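Local atomic coordinates of flavin-nucleotide-binding protein (Mycobacterium smegmatis, PDB entry 4YBN), a protein that binds flavin-adenine dinucleotide and heme and is probably an oxidoreductase of the split beta-barrel flavoprotein superfamily. Residues L25-L28 with L29-P33; A92-S95 with F96-S99; D200-A203 with G204-L207. All coordinates share one frame; numbering follows the deposited sequence. Where two conformers were deposited one is given.

Contact 1. Residues L25-L28 with L29-P33; sequences LDDL and LDTIP
The carboxylate of Asp30 is laid against the backbone carbonyl of Asp26 at the C-terminal end of helix 22-29, where the chain leads into strand 34-41 of the split beta-barrel. Asp26 O sits over one face of the acid, 3.0 Å from Asp30 CG, rather than at its edge. Two acceptors meet here, so this is a contact of flat groups and not a hydrogen bond. With CG turned beside its own backbone N (chi1 -69°), the acid folds back over the last helical turn, while its OD2 reaches out to a salt bridge with Arg54.

The backbone bonds give the evidence that the helix stops here. Leu29 N keeps the regular bond to Leu25 O at 2.9 Å, and Asp30, the first residue out of helical phi/psi, still donates from N to Asp26 O. Leu28 O then takes two donors, Ile32 N at 3.2 Å and Thr31 N at 2.9 Å.

Leucine and isoleucine side chains line the other side of this segment. The Leu29 isobutyl group lies across that of Leu25, CD1 of Leu29 being 3.8 Å from CG of Leu25, and Leu28 CD1 lies 3.9 Å from Ile32 CG1. Leu29 and Ile32 pack on Val83 of strand 78-91 and Leu28 on its Ala85, while Leu25 and Leu28 reach Ala105 of strand 99-108.

Thr31 turns its hydroxyl back to the helix: OG1, beside its own N at chi1 -59°, donates to Asp27 O over 2.5 Å, tilted 31° from the carbonyl plane.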
loop_
_atom_site.group_PDB
_atom_site.type_symbol
_atom_site.label_atom_id
_atom_site.label_comp_id
_atom_site.label_asym_id
_atom_site.label_seq_id
_atom_site.Cartn_x
_atom_site.Cartn_y
_atom_site.Cartn_z
ATOM N N LEU A 25 -14.891 -4.893 5.709
ATOM C CA LEU A 25 -14.383 -3.586 5.366
ATOM C C LEU A 25 -13.795 -2.810 6.525
ATOM O O LEU A 25 -12.651 -2.343 6.447
ATOM C CB LEU A 25 -15.411 -2.773 4.636
ATOM C CG LEU A 25 -14.931 -1.353 4.329
ATOM C CD1 LEU A 25 -13.924 -1.355 3.191
ATOM C CD2 LEU A 25 -16.098 -0.452 4.040
ATOM N N ASP A 26 -14.524 -2.714 7.627
ATOM C CA ASP A 26 -14.015 -2.047 8.797
ATOM C C ASP A 26 -12.778 -2.684 9.357
ATOM O O ASP A 26 -11.856 -1.997 9.826
ATOM C CB ASP A 26 -15.121 -1.975 9.915
ATOM C CG ASP A 26 -16.242 -1.054 9.537
ATOM O OD1 ASP A 26 -16.079 -0.319 8.567
ATOM O OD2 ASP A 26 -17.305 -1.046 10.212
ATOM N N ASP A 27 -12.734 -3.992 9.350
ATOM C CA ASP A 27 -11.579 -4.684 9.811
ATOM C C ASP A 27 -10.325 -4.309 8.989
ATOM O O ASP A 27 -9.276 -3.992 9.542
ATOM C CB ASP A 27 -11.800 -6.203 9.751
ATOM C CG ASP A 27 -10.646 -6.951 10.371
ATOM O OD1 ASP A 27 -10.471 -6.830 11.604
ATOM O OD2 ASP A 27 -9.886 -7.639 9.632
ATOM N N LEU A 28 -10.474 -4.238 7.681
ATOM C CA LEU A 28 -9.352 -3.786 6.869
ATOM C C LEU A 28 -9.000 -2.383 7.152
ATOM O O LEU A 28 -7.840 -2.073 7.436
ATOM C CB LEU A 28 -9.689 -3.930 5.409
ATOM C CG LEU A 28 -8.609 -3.450 4.434
ATOM C CD1 LEU A 28 -7.342 -4.206 4.640
ATOM C CD2 LEU A 28 -9.095 -3.562 3.037
ATOM N N LEU A 29 -10.003 -1.496 7.207
ATOM C CA LEU A 29 -9.735 -0.083 7.463
ATOM C C LEU A 29 -9.202 0.194 8.860
ATOM O O LEU A 29 -8.511 1.175 9.118
ATOM C CB LEU A 29 -11.006 0.732 7.231
ATOM C CG LEU A 29 -11.604 0.738 5.842
ATOM C CD1 LEU A 29 -12.841 1.552 5.747
ATOM C CD2 LEU A 29 -10.585 1.186 4.791
ATOM N N ASP A 30 -9.486 -0.698 9.802
ATOM C CA ASP A 30 -8.938 -0.566 11.100
ATOM C C ASP A 30 -7.619 -1.274 11.272
ATOM O O ASP A 30 -7.134 -1.362 12.390
ATOM C CB ASP A 30 -9.900 -1.206 12.095
ATOM C CG ASP A 30 -11.193 -0.396 12.222
ATOM O OD1 ASP A 30 -11.172 0.794 11.810
ATOM O OD2 ASP A 30 -12.194 -0.968 12.701
ATOM N N THR A 31 -7.065 -1.823 10.207
ATOM C CA THR A 31 -5.804 -2.496 10.258
ATOM C C THR A 31 -4.714 -1.650 9.583
ATOM O O THR A 31 -3.655 -1.473 10.152
ATOM C CB THR A 31 -5.914 -3.862 9.548
ATOM O OG1 THR A 31 -6.903 -4.640 10.189
ATOM C CG2 THR A 31 -4.568 -4.629 9.622
ATOM N N ILE A 32 -4.957 -1.187 8.373
ATOM C CA ILE A 32 -3.930 -0.516 7.560
ATOM C C ILE A 32 -4.084 0.954 7.739
ATOM O O ILE A 32 -5.169 1.432 7.513
ATOM C CB ILE A 32 -4.153 -0.861 6.054
ATOM C CG1 ILE A 32 -4.126 -2.394 5.849
ATOM C CG2 ILE A 32 -3.095 -0.200 5.173
ATOM C CD1 ILE A 32 -2.782 -3.006 6.169
ATOM N N PRO A 33 -3.027 1.697 8.101
ATOM C CA PRO A 33 -3.135 3.137 8.280
ATOM C C PRO A 33 -2.857 4.002 7.041
ATOM O O PRO A 33 -3.016 5.206 7.101
ATOM C CB PRO A 33 -2.084 3.406 9.335
ATOM C CG PRO A 33 -1.039 2.456 9.028
ATOM C CD PRO A 33 -1.700 1.212 8.525
#

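Contact 2. Residues A92-S95 with F96-S99. With HEM (protoporphyrin IX containing Fe), chain G.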
loop_
_atom_site.group_PDB
_atom_site.type_symbol
_atom_site.label_atom_id
_atom_site.label_comp_id
_atom_site.label_asym_id
_atom_site.label_seq_id
_atom_site.Cartn_x
_atom_site.Cartn_y
_atom_site.Cartn_z
ATOM N N ALA A 92 2.613 -21.129 -6.761
ATOM C CA ALA A 92 2.009 -22.255 -7.464
ATOM C C ALA A 92 3.078 -23.040 -8.222
ATOM O O ALA A 92 4.259 -22.663 -8.280
ATOM C CB ALA A 92 0.900 -21.772 -8.388
ATOM N N ARG A 93 2.673 -24.211 -8.706
ATOM C CA ARG A 93 3.539 -25.078 -9.521
ATOM C C ARG A 93 3.763 -24.553 -10.934
ATOM O O ARG A 93 4.619 -25.067 -11.639
ATOM C CB ARG A 93 2.937 -26.463 -9.620
ATOM C CG ARG A 93 3.014 -27.241 -8.338
ATOM C CD ARG A 93 2.173 -28.485 -8.527
ATOM N NE ARG A 93 2.124 -29.282 -7.326
ATOM C CZ ARG A 93 1.146 -29.234 -6.439
ATOM N NH1 ARG A 93 0.107 -28.389 -6.584
ATOM N NH2 ARG A 93 1.228 -30.033 -5.380
ATOM N N SER A 94 2.988 -23.545 -11.341
ATOM C CA SER A 94 3.239 -22.735 -12.547
ATOM C C SER A 94 3.334 -21.239 -12.228
ATOM O O SER A 94 2.733 -20.773 -11.260
ATOM C CB SER A 94 2.083 -22.874 -13.497
ATOM O OG SER A 94 0.918 -22.443 -12.876
ATOM N N SER A 95 3.949 -20.454 -13.096
ATOM C CA SER A 95 3.907 -18.965 -12.881
ATOM C C SER A 95 2.526 -18.413 -13.149
ATOM O O SER A 95 2.060 -17.447 -12.502
ATOM C CB SER A 95 4.921 -18.276 -13.733
ATOM O OG SER A 95 4.739 -18.694 -15.043
ATOM N N PHE A 96 1.814 -19.053 -14.073
ATOM C CA PHE A 96 0.509 -18.583 -14.416
ATOM C C PHE A 96 -0.455 -18.588 -13.234
ATOM O O PHE A 96 -1.318 -17.718 -13.157
ATOM C CB PHE A 96 -0.024 -19.347 -15.623
ATOM C CG PHE A 96 -1.436 -19.023 -15.976
ATOM C CD1 PHE A 96 -1.724 -17.919 -16.741
ATOM C CD2 PHE A 96 -2.471 -19.835 -15.539
ATOM C CE1 PHE A 96 -3.024 -17.613 -17.070
ATOM C CE2 PHE A 96 -3.777 -19.569 -15.908
ATOM C CZ PHE A 96 -4.052 -18.442 -16.670
ATOM N N GLU A 97 -0.370 -19.567 -12.349
ATOM C CA GLU A 97 -1.283 -19.638 -11.216
ATOM C C GLU A 97 -0.668 -19.030 -9.955
ATOM O O GLU A 97 -1.255 -19.164 -8.899
ATOM C CB GLU A 97 -1.744 -21.082 -10.898
ATOM C CG GLU A 97 -2.569 -21.765 -11.960
ATOM C CD GLU A 97 -3.895 -21.122 -12.173
ATOM O OE1 GLU A 97 -4.406 -20.415 -11.265
ATOM O OE2 GLU A 97 -4.448 -21.376 -13.245
ATOM N N SER A 98 0.491 -18.387 -10.035
ATOM C CA SER A 98 1.082 -17.828 -8.855
ATOM C C SER A 98 0.416 -16.483 -8.625
ATOM O O SER A 98 -0.118 -15.910 -9.549
ATOM C CB SER A 98 2.583 -17.679 -8.986
ATOM O OG SER A 98 3.170 -18.976 -8.949
ATOM N N SER A 99 0.405 -16.017 -7.381
ATOM C CA SER A 99 -0.466 -14.896 -7.022
ATOM C C SER A 99 0.026 -14.194 -5.774
ATOM O O SER A 99 1.188 -14.362 -5.411
ATOM C CB SER A 99 -1.896 -15.379 -6.832
ATOM O OG SER A 99 -2.800 -14.318 -7.034
HETATM C CHA HEM G . -3.923 -12.511 -12.288
HETATM C CHB HEM G . -0.030 -12.513 -9.450
HETATM C CHC HEM G . 2.496 -14.816 -12.859
HETATM C CHD HEM G . -1.274 -14.536 -15.857
HETATM C C1A HEM G . -3.097 -12.330 -11.219
HETATM C C2A HEM G . -3.462 -11.727 -9.990
HETATM C C3A HEM G . -2.326 -11.703 -9.201
HETATM C C4A HEM G . -1.300 -12.326 -9.945
HETATM C CMA HEM G . -2.120 -11.142 -7.807
HETATM C CAA HEM G . -4.821 -11.135 -9.655
HETATM C CBA HEM G . -5.880 -12.161 -9.224
HETATM C CGA HEM G . -7.086 -11.472 -8.616
HETATM O O1A HEM G . -7.351 -11.687 -7.410
HETATM O O2A HEM G . -7.797 -10.678 -9.287
HETATM C C1B HEM G . 1.008 -13.181 -10.116
HETATM C C2B HEM G . 2.265 -13.480 -9.503
HETATM C C3B HEM G . 3.002 -14.117 -10.435
HETATM C C4B HEM G . 2.153 -14.228 -11.665
HETATM C CMB HEM G . 2.740 -13.188 -8.080
HETATM C CAB HEM G . 4.322 -14.610 -10.056
HETATM C CBB HEM G . 4.985 -15.473 -10.764
HETATM C C1C HEM G . 1.701 -14.934 -14.016
HETATM C C2C HEM G . 2.160 -15.351 -15.300
HETATM C C3C HEM G . 1.072 -15.280 -16.182
HETATM C C4C HEM G . -0.036 -14.808 -15.399
HETATM C CMC HEM G . 3.540 -15.814 -15.597
HETATM C CAC HEM G . 0.991 -15.720 -17.591
HETATM C CBC HEM G . 1.871 -16.578 -18.139
HETATM C C1D HEM G . -2.268 -13.965 -15.082
HETATM C C2D HEM G . -3.617 -13.846 -15.598
HETATM C C3D HEM G . -4.353 -13.296 -14.610
HETATM C C4D HEM G . -3.445 -13.087 -13.483
HETATM C CMD HEM G . -4.099 -14.230 -16.964
HETATM C CAD HEM G . -5.829 -12.937 -14.633
HETATM C CBD HEM G . -6.659 -13.769 -13.642
HETATM C CGD HEM G . -8.119 -13.782 -14.059
HETATM O O1D HEM G . -8.657 -14.837 -14.495
HETATM O O2D HEM G . -8.815 -12.733 -13.980
HETATM N NA HEM G . -1.770 -12.669 -11.179
HETATM N NB HEM G . 0.975 -13.650 -11.367
HETATM N NC HEM G . 0.405 -14.535 -14.139
HETATM N ND HEM G . -2.206 -13.516 -13.812
HETATM FE FE HEM G . -0.680 -13.508 -12.676
HETATM O O HOH W 1 5.466 -20.383 -8.195
HETATM O O HOH W 2 -1.555 -15.411 -11.645
#
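Ser94 and Ser98 hold the loop between strands 78-91 and 99-108 of the split barrel by hydroxyls used in different ways: Ser94 just precedes, and Ser98 closes, the type I beta turn from Ser95 to Ser98. Ser94 OG is an acceptor: with its hydroxyl between backbone N and carbonyl carbon (chi1 60°), it takes the Glu97 N-H at 3.2 Å, and the Glu97 CB and CG methylenes rest against the same oxygen. Ser98 OG has three partners. It donates to Ser94 O, tilted 28° from that carbonyl plane, and accepts from Ala92 N at 3.1 Å and from a water that also donates to Ala92 O. The two ends of the loop are thus tied through one side-chain oxygen, and the methyl of Ala92 packs on Glu97 CB alongside.

The turn is closed by Ser98 N bonding to Ser95 O. Its other side meets the heme. Phe96, with CG anti to its N (chi1 174°), swings its ring to the porphyrin, where CD1 comes 3.5 Å from the methine carbon CHD. The ring stands obliquely to that carbon, while the vinyl carbon CAC lies at its edge, in the ring plane. Ser95 OG approaches the heme methyl CMC at 3.2 Å.

Beyond the loop, the second subunit supplies Arg134 to Ala92 O. On the loop side the heme iron is held by a water at 2.3 Å; the other axial ligand is probably His62 of the second subunit. The iron-bound water donates to two turn carbonyls, Phe96 O at 2.8 Å and Ser98 O at 2.6 Å.

Contact 3. Residues D200-A203 with G204-L207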
loop_
_atom_site.group_PDB
_atom_site.type_symbol
_atom_site.label_atom_id
_atom_site.label_comp_id
_atom_site.label_asym_id
_atom_site.label_seq_id
_atom_site.Cartn_x
_atom_site.Cartn_y
_atom_site.Cartn_z
ATOM N N ASP A 200 16.612 13.857 21.893
ATOM C CA ASP A 200 16.397 14.949 22.812
ATOM C C ASP A 200 15.492 14.602 23.980
ATOM O O ASP A 200 15.037 15.487 24.662
ATOM C CB ASP A 200 15.939 16.215 22.065
ATOM C CG ASP A 200 14.551 16.096 21.471
ATOM O OD1 ASP A 200 13.868 15.067 21.682
ATOM O OD2 ASP A 200 14.127 17.061 20.830
ATOM N N VAL A 201 15.265 13.307 24.250
ATOM C CA VAL A 201 14.394 12.852 25.356
ATOM C C VAL A 201 15.339 12.560 26.516
ATOM O O VAL A 201 16.399 12.011 26.297
ATOM C CB VAL A 201 13.637 11.558 24.985
ATOM C CG1 VAL A 201 12.980 10.913 26.179
ATOM C CG2 VAL A 201 12.608 11.817 23.914
ATOM N N ALA A 202 14.933 12.912 27.734
ATOM C CA ALA A 202 15.802 12.799 28.928
ATOM C C ALA A 202 16.076 11.332 29.164
ATOM O O ALA A 202 15.179 10.471 28.959
ATOM C CB ALA A 202 15.119 13.398 30.142
ATOM N N ALA A 203 17.299 11.042 29.594
ATOM C CA ALA A 203 17.754 9.649 29.681
ATOM C C ALA A 203 16.794 8.979 30.687
ATOM O O ALA A 203 16.317 9.648 31.621
ATOM C CB ALA A 203 19.230 9.595 30.126
ATOM N N GLY A 204 16.467 7.695 30.464
ATOM C CA GLY A 204 15.564 6.920 31.366
ATOM C C GLY A 204 14.052 7.260 31.383
ATOM O O GLY A 204 13.289 6.753 32.231
ATOM N N THR A 205 13.587 8.116 30.447
ATOM C CA THR A 205 12.175 8.509 30.401
ATOM C C THR A 205 11.421 7.269 29.984
ATOM O O THR A 205 11.865 6.640 29.049
ATOM C CB THR A 205 11.953 9.600 29.292
ATOM O OG1 THR A 205 12.620 10.833 29.685
ATOM C CG2 THR A 205 10.420 9.862 29.107
ATOM N N PRO A 206 10.290 6.924 30.623
ATOM C CA PRO A 206 9.589 5.707 30.215
ATOM C C PRO A 206 8.799 5.788 28.943
ATOM O O PRO A 206 8.484 6.900 28.474
ATOM C CB PRO A 206 8.609 5.464 31.363
ATOM C CG PRO A 206 8.414 6.796 31.909
ATOM C CD PRO A 206 9.723 7.463 31.853
ATOM N N LEU A 207 8.413 4.628 28.440
ATOM C CA LEU A 207 7.503 4.603 27.294
ATOM C C LEU A 207 6.131 4.898 27.804
ATOM O O LEU A 207 5.744 4.322 28.773
ATOM C CB LEU A 207 7.433 3.265 26.664
ATOM C CG LEU A 207 8.562 2.711 25.866
ATOM C CD1 LEU A 207 8.172 1.303 25.469
ATOM C CD2 LEU A 207 8.864 3.597 24.663
#
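This is a surface turn, a type II beta turn from Ala202 to Thr205, in the loop that runs from strand 196-197 to helix 209-212 near the C-terminal end of the chain. The assignment rests on its two central residues: Ala203 has psi 145°, which separates the turn from type I, and Gly204, the third residue, has phi 71°, a positive value that glycine often adopts at this position of a type II turn.

Thr205 fastens the turn twice to one acceptor. Its N donates to Ala202 O at 3.2 Å, the bond that closes the turn, and its hydroxyl donates to the same oxygen at 2.7 Å. Both donors come from the same face of the carbonyl plane, the hydroxyl tilted 34° from it. OG1 reaches there because it lies beside its own backbone N, anti to the carbonyl carbon. The Ala202 methyl lies near that hydroxyl, 3.6 Å from CB to OG1.

Outside the loop, Thr205 and Leu207 pack on Trp182 of the second subunit, and Val201 packs on its Arg93, so part of this surface turn lies in the dimer interface. Val201, just before the turn, meets Thr205 at its end, the side chains crossing at about a right angle: CG1 of Val201 stands 3.5 Å from CB of Thr205 and equally near its OG1.

Overall arrangement
The three contacts follow one another along the chain and are well separated within it. Contact 1 lies near the chain centre, with the Leu28 side chain about 7 Å from bound FAD. The centre of contact 2 is about 28 Å from that of contact 1; it meets the heme directly, and its Ser98 side chain is about 10 Å from FAD. Contact 3 lies away from the FAD and heme sites. In one chain the centres of contacts 2 and 3 are about 50 Å apart, yet across the dimer they are joined: Arg93 of 92-95 forms a salt bridge with Asp200 of the second subunit, and Asp200 does so with Arg93 of that subunit.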